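Long-range contacts in ABC-type branched-chain amino acid transport systems periplasmic component-like protein (Thermomonospora curvata, PDB 4N03), which probably serves as the extracytoplasmic substrate-binding component of an ABC transporter, with fatty acids as its likely ligands: residues Ala235-Arg243 against Ala267-Phe275; Thr367-Pro375 against Ile385-Lys396. One frame throughout, in Å; residues are numbered along the deposited sequence.

Contact 1 (Ala235-Arg243 against Ala267-Phe275); sequences AASLAGIAR and AKPALVEGF
Gly240 and Ala270 mark the closest backbone approach, their CA atoms 5.3 Å apart where helix 232-244 passes a short, weakly bonded helical turn at about 268-271. Small residues line this approach. The methyl of Ala270 settles against the backbone of Ala239 and Gly240. One turn earlier, Ala236 CB meets Ala267 CB at 3.7 Å, methyl against methyl. Ala239 points into the contact, and its CB lies 3.4 Å from Ala270 O while also touching the CD2 branch of Leu271. That same branch covers one face of the Phe275 ring from within its own segment, with Leu271 CD2 3.6 Å above the ring plane and over its centre. Ala235 reaches the ring obliquely, CB lying 3.9 Å from Phe275 CZ.

Polar chemistry takes over at Arg243. Its chain starts beside the backbone N (chi1 -59°), which sets CG against the methyl of Ala270; the bend at chi2 (-52°) then turns the chain toward the carbonyls of the other segment. Arg243 NE donates to a water at 2.9 Å. This water in turn donates to Ala270 O at 2.6 Å and to Glu273 O at 2.7 Å, so one molecule serves two carbonyls of the turn. Gly274 O lies at the guanidinium edge, near its plane, while NH1 bonds to the carbonyls of Met247 and Gln249. Gly274 itself has a positive phi of 77°, which favours glycine. Ile251 on the neighbouring strand adds to the apolar side, touching Ala239 and Phe275. Such packing is characteristic of the alpha/beta domains of type I periplasmic binding proteins: a helix laid on the parallel part of the mixed sheet, here also packed against the end of the connection that leads into strand 275-279.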
# COMPACT_ATOMS: atom_id res chain seq x y z
N ALA A 235 2.85 15.79 -1.82
CA ALA A 235 4.11 15.80 -1.07
C ALA A 235 5.10 16.77 -1.67
O ALA A 235 5.75 17.53 -0.95
CB ALA A 235 4.73 14.41 -1.04
N ALA A 236 5.26 16.76 -3.01
CA ALA A 236 6.20 17.67 -3.66
C ALA A 236 5.81 19.11 -3.37
O ALA A 236 6.65 19.96 -3.11
CB ALA A 236 6.28 17.41 -5.14
N SER A 237 4.51 19.42 -3.50
CA SER A 237 4.03 20.78 -3.33
C SER A 237 4.23 21.23 -1.87
O SER A 237 4.78 22.27 -1.57
CB SER A 237 2.57 20.88 -3.74
OG SER A 237 2.08 22.18 -3.55
N LEU A 238 3.75 20.41 -0.93
CA LEU A 238 3.84 20.78 0.47
C LEU A 238 5.28 20.95 0.93
O LEU A 238 5.64 21.94 1.57
CB LEU A 238 3.10 19.76 1.33
CG LEU A 238 3.10 20.13 2.81
CD1 LEU A 238 1.81 19.70 3.48
CD2 LEU A 238 4.29 19.48 3.48
N ALA A 239 6.13 19.98 0.59
CA ALA A 239 7.51 20.04 1.06
C ALA A 239 8.21 21.22 0.43
O ALA A 239 8.89 21.98 1.10
CB ALA A 239 8.25 18.73 0.74
N GLY A 240 8.05 21.39 -0.88
CA GLY A 240 8.72 22.51 -1.54
C GLY A 240 8.27 23.85 -1.02
O GLY A 240 9.10 24.72 -0.73
N ILE A 241 6.96 24.06 -0.88
CA ILE A 241 6.49 25.33 -0.40
C ILE A 241 6.95 25.57 1.06
O ILE A 241 7.40 26.64 1.42
CB ILE A 241 4.98 25.48 -0.58
CG1 ILE A 241 4.60 25.43 -2.05
CG2 ILE A 241 4.49 26.76 0.05
CD1 ILE A 241 3.12 25.20 -2.24
N ALA A 242 6.82 24.55 1.91
CA ALA A 242 7.24 24.71 3.30
C ALA A 242 8.69 25.14 3.39
O ALA A 242 9.03 26.08 4.11
CB ALA A 242 7.04 23.41 4.09
N ARG A 243 9.59 24.46 2.62
CA ARG A 243 10.99 24.82 2.76
C ARG A 243 11.28 26.19 2.16
O ARG A 243 12.10 26.92 2.70
CB ARG A 243 11.89 23.75 2.14
CG ARG A 243 11.68 22.37 2.76
CD ARG A 243 11.77 22.37 4.27
NE ARG A 243 11.56 21.02 4.78
CZ ARG A 243 11.05 20.72 5.97
NH1 ARG A 243 10.66 21.67 6.82
NH2 ARG A 243 10.90 19.46 6.29
N ALA A 267 11.43 19.74 -6.56
CA ALA A 267 11.12 19.35 -5.20
C ALA A 267 12.21 18.56 -4.54
O ALA A 267 12.19 18.41 -3.32
CB ALA A 267 9.81 18.55 -5.17
N LYS A 268 13.18 18.06 -5.33
CA LYS A 268 14.20 17.16 -4.77
C LYS A 268 14.84 17.62 -3.46
O LYS A 268 14.90 16.83 -2.51
CB LYS A 268 15.29 16.88 -5.82
CG LYS A 268 16.43 16.01 -5.34
CD LYS A 268 17.57 15.84 -6.35
CE LYS A 268 18.69 15.04 -5.71
NZ LYS A 268 19.45 15.78 -4.65
N PRO A 269 15.36 18.85 -3.38
CA PRO A 269 16.02 19.26 -2.14
C PRO A 269 15.10 19.26 -0.91
O PRO A 269 15.57 19.09 0.20
CB PRO A 269 16.55 20.68 -2.44
CG PRO A 269 16.31 20.89 -3.85
CD PRO A 269 15.44 19.88 -4.42
N ALA A 270 13.81 19.45 -1.15
CA ALA A 270 12.81 19.42 -0.07
C ALA A 270 12.32 18.01 0.26
O ALA A 270 11.54 17.87 1.22
CB ALA A 270 11.63 20.28 -0.45
N LEU A 271 12.84 17.01 -0.44
CA LEU A 271 12.48 15.64 -0.18
C LEU A 271 13.63 14.83 0.39
O LEU A 271 13.41 13.86 1.11
CB LEU A 271 11.92 14.95 -1.43
CG LEU A 271 10.64 15.61 -1.94
CD1 LEU A 271 10.37 15.09 -3.34
CD2 LEU A 271 9.46 15.39 -0.97
N VAL A 272 14.90 15.20 0.10
CA VAL A 272 16.05 14.38 0.51
C VAL A 272 16.65 14.77 1.84
O VAL A 272 17.60 14.14 2.31
CB VAL A 272 17.13 14.31 -0.58
CG1 VAL A 272 16.58 13.65 -1.85
CG2 VAL A 272 17.74 15.66 -0.82
N GLU A 273 16.07 15.78 2.47
CA GLU A 273 16.30 16.06 3.89
C GLU A 273 15.02 16.53 4.55
O GLU A 273 14.26 17.23 3.93
CB GLU A 273 17.39 17.11 4.13
CG GLU A 273 17.10 18.46 3.60
CD GLU A 273 18.13 19.52 4.02
OE1 GLU A 273 18.48 19.63 5.21
OE2 GLU A 273 18.53 20.31 3.15
N GLY A 274 14.81 16.09 5.78
CA GLY A 274 13.67 16.54 6.57
C GLY A 274 12.33 15.95 6.23
O GLY A 274 11.33 16.42 6.79
N PHE A 275 12.31 14.92 5.41
CA PHE A 275 11.10 14.30 4.89
C PHE A 275 11.21 12.80 5.05
O PHE A 275 12.13 12.14 4.51
CB PHE A 275 10.93 14.70 3.42
CG PHE A 275 9.67 14.22 2.79
CD1 PHE A 275 9.58 12.96 2.29
CD2 PHE A 275 8.57 15.04 2.64
CE1 PHE A 275 8.46 12.48 1.70
CE2 PHE A 275 7.43 14.56 2.04
CZ PHE A 275 7.34 13.28 1.59
O HOH W 1 11.82 18.34 3.79

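Contact 2 (Thr367-Pro375 against Ile385-Lys396)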
# COMPACT_ATOMS: atom_id res chain seq x y z
N THR A 367 0.59 -7.24 10.30
CA THR A 367 1.75 -6.92 11.09
C THR A 367 1.57 -5.51 11.68
O THR A 367 0.75 -4.76 11.17
CB THR A 367 3.06 -7.03 10.28
OG1 THR A 367 4.14 -6.66 11.09
CG2 THR A 367 3.05 -6.12 9.04
N ARG A 368 2.33 -5.19 12.69
CA ARG A 368 2.37 -3.83 13.26
C ARG A 368 3.74 -3.20 13.21
O ARG A 368 4.00 -2.23 13.90
CB ARG A 368 1.77 -3.77 14.68
CG ARG A 368 0.35 -4.21 14.71
CD ARG A 368 -0.31 -3.91 16.04
NE ARG A 368 -1.58 -4.56 16.12
CZ ARG A 368 -2.55 -4.21 17.00
NH1 ARG A 368 -2.43 -3.12 17.73
NH2 ARG A 368 -3.63 -4.91 17.00
N LYS A 369 4.62 -3.73 12.31
CA LYS A 369 5.97 -3.21 12.19
C LYS A 369 6.05 -2.21 11.01
O LYS A 369 5.63 -2.50 9.89
CB LYS A 369 6.93 -4.36 11.96
CG LYS A 369 6.96 -5.32 13.12
CD LYS A 369 8.07 -6.32 13.10
CE LYS A 369 7.90 -7.30 14.26
NZ LYS A 369 6.70 -8.20 14.10
N THR A 370 6.56 -1.04 11.34
CA THR A 370 6.68 0.07 10.40
C THR A 370 8.14 0.47 10.26
O THR A 370 8.84 0.65 11.25
CB THR A 370 5.91 1.29 10.98
OG1 THR A 370 4.53 0.94 11.20
CG2 THR A 370 6.01 2.53 10.11
N TYR A 371 8.60 0.59 9.00
CA TYR A 371 9.88 1.24 8.68
C TYR A 371 9.73 2.72 8.63
O TYR A 371 8.62 3.22 8.31
CB TYR A 371 10.37 0.85 7.27
CG TYR A 371 10.71 -0.59 7.03
CD1 TYR A 371 9.75 -1.48 6.59
CD2 TYR A 371 12.03 -1.06 7.15
CE1 TYR A 371 10.05 -2.80 6.32
CE2 TYR A 371 12.33 -2.39 6.87
CZ TYR A 371 11.36 -3.23 6.43
OH TYR A 371 11.71 -4.54 6.17
N ILE A 372 10.79 3.46 8.92
CA ILE A 372 10.84 4.87 8.52
C ILE A 372 11.86 4.91 7.36
O ILE A 372 13.00 4.45 7.54
CB ILE A 372 11.29 5.81 9.64
CG1 ILE A 372 10.42 5.65 10.87
CG2 ILE A 372 11.32 7.25 9.10
CD1 ILE A 372 8.97 6.00 10.68
N ILE A 373 11.48 5.46 6.23
CA ILE A 373 12.33 5.61 5.07
C ILE A 373 12.44 7.08 4.73
O ILE A 373 11.65 7.91 5.16
CB ILE A 373 11.88 4.72 3.87
CG1 ILE A 373 10.66 5.26 3.20
CG2 ILE A 373 11.73 3.27 4.31
CD1 ILE A 373 10.28 4.49 1.98
N LYS A 374 13.42 7.42 3.89
CA LYS A 374 13.48 8.77 3.33
C LYS A 374 13.83 8.67 1.85
O LYS A 374 14.58 7.75 1.40
CB LYS A 374 14.49 9.65 4.03
CG LYS A 374 15.92 9.16 3.87
CD LYS A 374 16.94 10.02 4.57
CE LYS A 374 17.13 11.40 3.94
NZ LYS A 374 17.67 11.36 2.54
N PRO A 375 13.38 9.65 1.07
CA PRO A 375 13.87 9.81 -0.30
C PRO A 375 15.38 9.96 -0.37
O PRO A 375 15.98 10.61 0.48
CB PRO A 375 13.17 11.06 -0.77
CG PRO A 375 11.95 11.14 0.04
CD PRO A 375 12.37 10.66 1.40
N ILE A 385 16.26 3.12 4.02
CA ILE A 385 15.78 2.93 5.40
C ILE A 385 16.49 3.89 6.33
O ILE A 385 17.73 3.98 6.35
CB ILE A 385 16.03 1.47 5.81
CG1 ILE A 385 15.11 0.55 5.02
CG2 ILE A 385 15.80 1.29 7.31
CD1 ILE A 385 15.44 -0.93 5.14
N VAL A 386 15.71 4.60 7.14
CA VAL A 386 16.22 5.41 8.23
C VAL A 386 16.07 4.63 9.53
O VAL A 386 16.99 4.60 10.33
CB VAL A 386 15.47 6.77 8.30
CG1 VAL A 386 15.94 7.61 9.48
CG2 VAL A 386 15.78 7.52 7.01
N GLU A 387 14.91 4.00 9.72
CA GLU A 387 14.68 3.16 10.90
C GLU A 387 14.17 1.85 10.44
O GLU A 387 13.18 1.76 9.71
CB GLU A 387 13.66 3.82 11.83
CG GLU A 387 13.59 3.24 13.22
CD GLU A 387 14.83 3.53 14.02
OE1 GLU A 387 15.34 4.67 13.97
OE2 GLU A 387 15.25 2.64 14.75
N GLN A 388 14.85 0.78 10.86
CA GLN A 388 14.41 -0.57 10.53
C GLN A 388 13.03 -0.80 11.14
O GLN A 388 12.63 -0.19 12.13
CB GLN A 388 15.37 -1.63 11.11
CG GLN A 388 16.72 -1.69 10.40
CD GLN A 388 16.65 -2.14 8.94
OE1 GLN A 388 15.71 -2.80 8.49
NE2 GLN A 388 17.68 -1.83 8.21
N ALA A 389 12.27 -1.69 10.52
CA ALA A 389 10.88 -1.91 10.94
C ALA A 389 10.76 -2.20 12.41
O ALA A 389 11.48 -3.03 12.95
CB ALA A 389 10.24 -3.00 10.14
N PHE A 390 9.83 -1.52 13.07
CA PHE A 390 9.62 -1.65 14.50
C PHE A 390 8.14 -1.54 14.84
O PHE A 390 7.38 -0.90 14.15
CB PHE A 390 10.43 -0.60 15.28
CG PHE A 390 9.93 0.81 15.09
CD1 PHE A 390 10.29 1.53 13.98
CD2 PHE A 390 9.01 1.40 15.99
CE1 PHE A 390 9.79 2.79 13.75
CE2 PHE A 390 8.51 2.68 15.75
CZ PHE A 390 8.88 3.34 14.61
N GLU A 391 7.79 -2.16 15.95
CA GLU A 391 6.48 -2.04 16.56
C GLU A 391 6.62 -1.37 17.90
O GLU A 391 7.17 -1.97 18.83
CB GLU A 391 5.87 -3.42 16.68
CG GLU A 391 4.51 -3.41 17.38
CD GLU A 391 3.88 -4.77 17.48
OE1 GLU A 391 4.46 -5.79 17.01
OE2 GLU A 391 2.73 -4.78 17.95
N SER A 392 6.23 -0.13 17.99
CA SER A 392 6.17 0.53 19.30
C SER A 392 5.19 -0.13 20.24
O SER A 392 4.23 -0.71 19.81
CB SER A 392 5.83 2.00 19.16
OG SER A 392 4.53 2.24 18.68
N GLU A 393 5.46 -0.04 21.53
CA GLU A 393 4.47 -0.45 22.54
C GLU A 393 3.16 0.28 22.36
O GLU A 393 2.08 -0.30 22.52
CB GLU A 393 5.00 -0.26 23.95
CG GLU A 393 6.12 -1.22 24.30
CD GLU A 393 5.77 -2.69 24.17
OE1 GLU A 393 4.78 -3.15 24.80
OE2 GLU A 393 6.48 -3.41 23.43
N LEU A 394 3.25 1.54 22.00
CA LEU A 394 2.12 2.34 21.75
C LEU A 394 1.23 1.72 20.68
O LEU A 394 0.00 1.62 20.82
CB LEU A 394 2.65 3.72 21.37
CG LEU A 394 1.64 4.83 21.25
CD1 LEU A 394 0.93 5.12 22.55
CD2 LEU A 394 2.30 6.12 20.75
N ALA A 395 1.85 1.31 19.56
CA ALA A 395 1.10 0.66 18.51
C ALA A 395 0.62 -0.75 18.88
O ALA A 395 -0.43 -1.18 18.44
CB ALA A 395 1.90 0.58 17.23
N LYS A 396 1.42 -1.46 19.66
CA LYS A 396 1.08 -2.81 20.06
C LYS A 396 -0.22 -2.83 20.89
O LYS A 396 -0.98 -3.75 20.74
CB LYS A 396 2.18 -3.37 20.93
CG LYS A 396 2.03 -4.83 21.35
CD LYS A 396 3.34 -5.25 22.05
CE LYS A 396 3.47 -6.69 22.39
NZ LYS A 396 4.67 -6.83 23.26
O HOH W 2 3.83 -6.97 14.54
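Tyr371 presents one ring face to Ala389, whose CB stands 3.7 Å from the ring centroid and only 3° off the normal, a nearly axial CH-pi contact. Ile385 CD1 approaches the same ring obliquely, Gln388 OE1 lies at its edge in one of two modelled conformers, and the phenol OH is bonded to Gly354 O. Phe390 has Gln388 O in plane at its edge and meets Ile372 there too, Phe390 CE1 lying 4.1 Å from Ile372 CG1. With CG between its backbone N and carbonyl carbon (chi1 69°), the Phe390 ring turns toward strand 370-375 and brings its CD1 to 3.2 Å from Thr370 O, which approaches obliquely. The guanidinium of Arg368 takes Ala395 O at its edge, nearly in plane, NH1 donating at 2.9 Å.

Between these groups runs an antiparallel hairpin at the margin of the mixed sheet. Thr370 and Phe390 form a hydrogen-bonded pair, followed by a classic beta bulge in which Ile372 O accepts from both Val386 N, at 2.7 Å, and Glu387 N, at 2.9 Å.

Arg368 NH1 also bonds to Tyr398 O, and its chain crosses the Glu391 side chain at a slant, Arg368 CB 3.6 Å from Glu391 OE2. An alanine here would leave the Ala395 and Tyr398 carbonyls without this donor and is likely to weaken the tie between helix 393-397 and the chain entering strand 370-375. A water links Arg368 N to Glu391 OE1.

The two contacts illustrate how one sheet is flanked at its middle by a helix and extended at its edge by a hairpin. Contact 1 lies farther from the centre of the chain and packs a helix on the connection into strand 275-279, largely through methyl groups with a polar margin. In contact 2 backbone hydrogen bonds dominate, with aromatic and charged side chains added. Both are partly buried. Strand 275-279 runs antiparallel to strand 370-375. In the chain leading into it, Val272 O probably accepts from Lys374 NZ and Leu271 packs on Pro375. The bound palmitic acid is nearer contact 2, about 7 Å from the side chain of Tyr371 against about 12 Å from that of Phe275.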